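Local structure of TudS (Uncultured bacterium, 6Z96) at residues A[64-67]-A[71-74]. The protein removes sulfur from thiouracil without net redox chemistry, using a [4Fe-4S] cluster that probably takes up the sulfur as a [4Fe-5S] intermediate. Sequence-based numbering, arbitrary orientation.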
loop_
_atom_site.group_PDB
_atom_site.type_symbol
_atom_site.label_atom_id
_atom_site.label_comp_id
_atom_site.label_asym_id
_atom_site.label_seq_id
_atom_site.Cartn_x
_atom_site.Cartn_y
_atom_site.Cartn_z
ATOM N N VAL A 64 12.783 9.316 -3.124
ATOM C CA VAL A 64 11.988 9.378 -1.890
ATOM C C VAL A 64 12.992 9.808 -0.834
ATOM O O VAL A 64 14.089 9.229 -0.743
ATOM C CB VAL A 64 11.322 8.056 -1.493
ATOM C CG1 VAL A 64 10.417 8.296 -0.269
ATOM C CG2 VAL A 64 10.501 7.491 -2.665
ATOM N N VAL A 65 12.686 10.916 -0.150
ATOM C CA VAL A 65 13.642 11.464 0.807
ATOM C C VAL A 65 12.966 11.815 2.126
ATOM O O VAL A 65 11.751 12.038 2.173
ATOM C CB VAL A 65 14.325 12.740 0.237
ATOM C CG1 VAL A 65 14.997 12.468 -1.100
ATOM C CG2 VAL A 65 13.326 13.891 0.125
ATOM N N THR A 66 13.775 11.918 3.177
ATOM C CA THR A 66 13.262 12.408 4.455
ATOM C C THR A 66 13.472 13.953 4.495
ATOM O O THR A 66 14.155 14.510 3.633
ATOM C CB THR A 66 13.981 11.728 5.612
ATOM O OG1 THR A 66 15.341 12.172 5.668
ATOM C CG2 THR A 66 13.885 10.220 5.546
ATOM N N GLU A 67 12.905 14.639 5.524
ATOM C CA GLU A 67 13.061 16.099 5.617
ATOM C C GLU A 67 14.519 16.525 5.765
ATOM O O GLU A 67 14.898 17.602 5.295
ATOM C CB GLU A 67 12.229 16.656 6.773
ATOM C CG GLU A 67 12.028 18.156 6.660
ATOM C CD GLU A 67 11.130 18.766 7.714
ATOM O OE1 GLU A 67 10.482 18.004 8.467
ATOM O OE2 GLU A 67 11.070 20.015 7.781
ATOM N N ASP A 71 18.278 9.966 1.459
ATOM C CA ASP A 71 17.595 9.348 0.326
ATOM C C ASP A 71 17.273 7.906 0.678
ATOM O O ASP A 71 18.170 7.103 0.924
ATOM C CB ASP A 71 18.476 9.448 -0.930
ATOM C CG ASP A 71 17.674 9.193 -2.181
ATOM O OD1 ASP A 71 17.179 8.062 -2.340
ATOM O OD2 ASP A 71 17.532 10.135 -3.006
ATOM N N VAL A 72 15.972 7.590 0.717
ATOM C CA VAL A 72 15.490 6.254 1.048
ATOM C C VAL A 72 14.858 5.567 -0.151
ATOM O O VAL A 72 14.145 4.580 0.014
ATOM C CB VAL A 72 14.539 6.284 2.268
ATOM C CG1 VAL A 72 15.334 6.626 3.539
ATOM C CG2 VAL A 72 13.392 7.272 2.083
ATOM N N THR A 73 15.155 6.028 -1.375
ATOM C CA THR A 73 14.538 5.450 -2.570
ATOM C C THR A 73 14.896 3.977 -2.693
ATOM O O THR A 73 14.060 3.184 -3.102
ATOM C CB THR A 73 15.018 6.153 -3.850
ATOM O OG1 THR A 73 15.028 7.579 -3.659
ATOM C CG2 THR A 73 14.123 5.830 -5.035
ATOM N N ALA A 74 16.131 3.584 -2.319
ATOM C CA ALA A 74 16.520 2.177 -2.452
ATOM C C ALA A 74 15.562 1.232 -1.700
ATOM O O ALA A 74 15.148 0.193 -2.224
ATOM C CB ALA A 74 17.947 1.972 -1.961
#
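The flat carboxylate of Asp-71 sits beside strand 63-66, and both Thr-73 OG1 and Thr-73 N reach its OD1 from the same face of the carboxylate plane. OD2 lies 3.9 Å from Val-65 CG1. Thr-73 N, 3.0 Å from the side-chain OD1 of Asp-71 two residues earlier, closes an Asx turn just ahead of helix 73-90, with Val-72 at the N-cap position. The hydroxyl OG1 of Thr-73 comes in on the syn side of Asp-71 OD1 at 2.6 Å, the amide on the anti side. Chi1 of -164° puts CG beside the carbonyl carbon of Asp-71, on the way to Thr-73. OD2 is hydrogen-bonded to His-63 ND1 and to a di(hydroxyethyl)ether probably from the crystallisation liquor. A valine in place of Thr-73 would probably leave Val-64 N without its acceptor and Asp-71 OD1 with one donor fewer. A single beta bridge, Val-65 with Asp-71, joins the backbones where the chain doubles back from the hairpin of strands 57-60 and 63-66 into the helix. Val-72 N donates to Val-64 O at 2.9 Å. Val-64 CG1 meets Val-72 CG2 at 3.9 Å, the side chains crossing nearly at right angles. Thr-73 OG1 accepts from Val-64 N (2.9 Å, N-H...O 158°) while donating to OD1, so one hydroxyl links the strand's amide to the carboxylate.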